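PDB 5FTZ: chitin binding protein from Streptomyces lividans, which is a copper-dependent lytic polysaccharide monooxygenase of family AA10 that probably cleaves chitin chains by oxidation. Local coordinates for residues 89-94 against 153-158. Sequence-based numbering, arbitrary orientation.
Sequences ARHATT and AVWTVH. With CU (copper (II) ion), chain B; CU (copper (II) ion), chain C.
The histidine brace, the copper site of lytic polysaccharide monooxygenases, takes its second histidine from this contact between loop 89-92, leading into strand 93-100, and the end of strand 148-157. His91 NE2 binds copper at 1.9 Å, and the N-terminal nitrogen of His1 binds the same ion. CB of His91 rests on Val157 CG1, 3.7 Å away. The His91 ring is near parallel to the six-membered ring of Trp155, at 27°, but slid aside with little overlap. Trp155 NE1 donates to Thr93 OG1 at 2.8 Å, with the hydroxyl close to the indole plane. That hydroxyl, beside its own backbone N (chi1 -66°), donates in turn to His91 O, which ties the indole to the main chain of the copper ligand. A leucine in place of Trp155 would probably leave Thr93 OG1 without its donor and open a gap beside the His91 ring. The backbones pair antiparallel: Thr94 N bonds to Thr156 O, and His158 N to Ala92 O at 2.9 Å. His158 NE2 binds a second copper together with Asp159 and with His158 and Asp159 of the second subunit. Water 1 lies in the plane of the His158 ring, accepts from ND1 at 2.8 Å and also bonds Thr94 OG1. Behind the brace, Trp155 stacks on Phe96 in the aromatic core of the immunoglobulin-like beta-sandwich typical of AA10 enzymes.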
ATOM      1  N   ALA A  89      -4.298 -17.472   1.096  1.00 17.57           N
ATOM      2  CA  ALA A  89      -4.549 -16.098   1.551  1.00 19.42           C
ATOM      3  C   ALA A  89      -4.081 -15.147   0.430  1.00 19.00           C
ATOM      4  O   ALA A  89      -2.870 -15.110   0.086  1.00 18.49           O
ATOM      5  CB  ALA A  89      -3.871 -15.819   2.852  1.00 21.41           C
ATOM      6  N   ARG A  90      -5.004 -14.363  -0.129  1.00 19.28           N
ATOM      7  CA  ARG A  90      -4.761 -13.548  -1.354  1.00 18.14           C
ATOM      8  C   ARG A  90      -4.262 -12.106  -1.076  1.00 17.12           C
ATOM      9  O   ARG A  90      -4.966 -11.112  -1.283  1.00 20.53           O
ATOM     10  CB  ARG A  90      -6.048 -13.470  -2.138  1.00 21.07           C
ATOM     11  CG  ARG A  90      -6.458 -14.810  -2.738  1.00 22.17           C
ATOM     12  CD  ARG A  90      -7.951 -14.879  -2.923  1.00 25.95           C
ATOM     13  NE  ARG A  90      -8.425 -13.855  -3.816  1.00 28.09           N
ATOM     14  CZ  ARG A  90      -9.702 -13.635  -4.082  1.00 33.47           C
ATOM     15  NH1 ARG A  90     -10.660 -14.427  -3.569  1.00 33.93           N
ATOM     16  NH2 ARG A  90     -10.013 -12.634  -4.890  1.00 34.25           N
ATOM     17  N   HIS A  91      -3.044 -12.011  -0.649  1.00 15.50           N
ATOM     18  CA  HIS A  91      -2.540 -10.729  -0.160  1.00 14.87           C
ATOM     19  C   HIS A  91      -2.347  -9.760  -1.305  1.00 12.28           C
ATOM     20  O   HIS A  91      -2.073 -10.176  -2.453  1.00 12.25           O
ATOM     21  CB  HIS A  91      -1.152 -10.919   0.419  1.00 15.24           C
ATOM     22  CG  HIS A  91      -1.067 -11.880   1.552  1.00 17.69           C
ATOM     23  ND1 HIS A  91      -1.797 -11.726   2.710  1.00 21.14           N
ATOM     24  CD2 HIS A  91      -0.352 -13.026   1.699  1.00 17.77           C
ATOM     25  CE1 HIS A  91      -1.527 -12.712   3.533  1.00 22.36           C
ATOM     26  NE2 HIS A  91      -0.670 -13.524   2.936  1.00 19.57           N
ATOM     27  N   ALA A  92      -2.487  -8.480  -1.034  1.00 11.13           N
ATOM     28  CA  ALA A  92      -2.043  -7.419  -1.933  1.00 10.31           C
ATOM     29  C   ALA A  92      -0.607  -7.748  -2.355  1.00  9.82           C
ATOM     30  O   ALA A  92       0.238  -8.089  -1.536  1.00  9.31           O
ATOM     31  CB  ALA A  92      -2.096  -6.064  -1.256  1.00 11.06           C
ATOM     32  N   THR A  93      -0.326  -7.601  -3.654  1.00  9.10           N
ATOM     33  CA  THR A  93       0.862  -8.133  -4.246  1.00  9.55           C
ATOM     34  C   THR A  93       1.642  -7.037  -4.959  1.00 10.28           C
ATOM     35  O   THR A  93       1.061  -6.258  -5.750  1.00 11.21           O
ATOM     36  CB  THR A  93       0.457  -9.231  -5.250  1.00  9.40           C
ATOM     37  OG1 THR A  93      -0.129 -10.301  -4.446  1.00  9.97           O
ATOM     38  CG2 THR A  93       1.656  -9.761  -6.049  1.00  9.53           C
ATOM     39  N   THR A  94       2.971  -7.061  -4.794  1.00  9.50           N
ATOM     40  CA  THR A  94       3.885  -6.212  -5.516  1.00 10.07           C
ATOM     41  C   THR A  94       4.189  -6.839  -6.870  1.00  9.74           C
ATOM     42  O   THR A  94       3.912  -6.215  -7.891  1.00 10.30           O
ATOM     43  CB  THR A  94       5.184  -5.988  -4.742  1.00 10.17           C
ATOM     44  OG1 THR A  94       4.847  -5.335  -3.518  1.00 11.57           O
ATOM     45  CG2 THR A  94       6.197  -5.148  -5.499  1.00 11.33           C
ATOM     46  N   ALA A 153      10.026 -19.464  -8.458  1.00  7.14           N
ATOM     47  CA  ALA A 153       8.960 -18.484  -8.492  1.00  7.46           C
ATOM     48  C   ALA A 153       8.959 -17.747  -7.195  1.00  8.29           C
ATOM     49  O   ALA A 153       9.031 -18.358  -6.134  1.00  8.93           O
ATOM     50  CB  ALA A 153       7.650 -19.216  -8.733  1.00  7.81           C
ATOM     51  N   VAL A 154       8.919 -16.431  -7.286  1.00  8.21           N
ATOM     52  CA  VAL A 154       8.932 -15.564  -6.119  1.00  7.87           C
ATOM     53  C   VAL A 154       7.751 -14.609  -6.173  1.00  7.81           C
ATOM     54  O   VAL A 154       7.591 -13.863  -7.142  1.00  8.14           O
ATOM     55  CB  VAL A 154      10.262 -14.815  -6.015  1.00  8.59           C
ATOM     56  CG1 VAL A 154      10.262 -14.044  -4.683  1.00  9.23           C
ATOM     57  CG2 VAL A 154      11.480 -15.745  -6.072  1.00  9.54           C
ATOM     58  N   TRP A 155       6.919 -14.666  -5.135  1.00  7.58           N
ATOM     59  CA  TRP A 155       5.739 -13.811  -4.984  1.00  7.50           C
ATOM     60  C   TRP A 155       6.000 -12.801  -3.873  1.00  7.86           C
ATOM     61  O   TRP A 155       6.108 -13.181  -2.736  1.00  8.48           O
ATOM     62  CB  TRP A 155       4.547 -14.702  -4.661  1.00  7.63           C
ATOM     63  CG  TRP A 155       3.321 -13.961  -4.219  1.00  8.30           C
ATOM     64  CD1 TRP A 155       2.893 -12.748  -4.648  1.00  9.65           C
ATOM     65  CD2 TRP A 155       2.316 -14.434  -3.296  1.00  8.94           C
ATOM     66  NE1 TRP A 155       1.698 -12.401  -4.003  1.00 10.26           N
ATOM     67  CE2 TRP A 155       1.317 -13.453  -3.212  1.00 10.10           C
ATOM     68  CE3 TRP A 155       2.164 -15.617  -2.559  1.00 10.05           C
ATOM     69  CZ2 TRP A 155       0.213 -13.594  -2.363  1.00 11.11           C
ATOM     70  CZ3 TRP A 155       1.052 -15.767  -1.790  1.00 10.96           C
ATOM     71  CH2 TRP A 155       0.106 -14.761  -1.686  1.00 12.00           C
ATOM     72  N   THR A 156       6.117 -11.521  -4.233  1.00  8.64           N
ATOM     73  CA  THR A 156       6.420 -10.494  -3.245  1.00  9.01           C
ATOM     74  C   THR A 156       5.156  -9.789  -2.797  1.00  9.18           C
ATOM     75  O   THR A 156       4.358  -9.328  -3.619  1.00  9.21           O
ATOM     76  CB  THR A 156       7.429  -9.507  -3.770  1.00 10.50           C
ATOM     77  OG1 THR A 156       8.658 -10.197  -4.098  1.00 12.39           O
ATOM     78  CG2 THR A 156       7.724  -8.390  -2.746  1.00 11.87           C
ATOM     79  N   VAL A 157       4.960  -9.741  -1.479  1.00  9.03           N
ATOM     80  CA  VAL A 157       3.738  -9.211  -0.907  1.00  9.94           C
ATOM     81  C   VAL A 157       3.858  -7.713  -0.620  1.00 10.57           C
ATOM     82  O   VAL A 157       4.813  -7.278   0.020  1.00 11.97           O
ATOM     83  CB  VAL A 157       3.382 -10.005   0.368  1.00 10.78           C
ATOM     84  CG1 VAL A 157       2.143  -9.460   1.050  1.00 11.23           C
ATOM     85  CG2 VAL A 157       3.181 -11.497  -0.004  1.00 11.50           C
ATOM     86  N   HIS A 158       2.868  -6.977  -1.047  1.00  9.58           N
ATOM     87  CA  HIS A 158       2.833  -5.526  -0.889  1.00  9.16           C
ATOM     88  C   HIS A 158       2.741  -5.119   0.619  1.00  9.60           C
ATOM     89  O   HIS A 158       2.028  -5.697   1.391  1.00  9.57           O
ATOM     90  CB  HIS A 158       1.608  -5.053  -1.622  1.00 10.23           C
ATOM     91  CG  HIS A 158       1.276  -3.580  -1.462  1.00 10.68           C
ATOM     92  ND1 HIS A 158       1.831  -2.586  -2.243  1.00 12.82           N
ATOM     93  CD2 HIS A 158       0.310  -3.003  -0.719  1.00 10.87           C
ATOM     94  CE1 HIS A 158       1.279  -1.420  -1.911  1.00 12.06           C
ATOM     95  NE2 HIS A 158       0.377  -1.659  -0.988  1.00 10.00           N
TER
HETATM   96 CU    CU B 202      -0.117 -15.291   3.394  0.80 14.50          CU
HETATM   97 CU    CU C 203      -0.328  -0.151   0.020  0.50 12.59          CU
HETATM   98  O   HOH W   1       3.895  -2.888  -4.173  1.00 16.87           O
HETATM   99  O   HOH W   2       6.598  -5.342  -1.242  1.00 22.41           O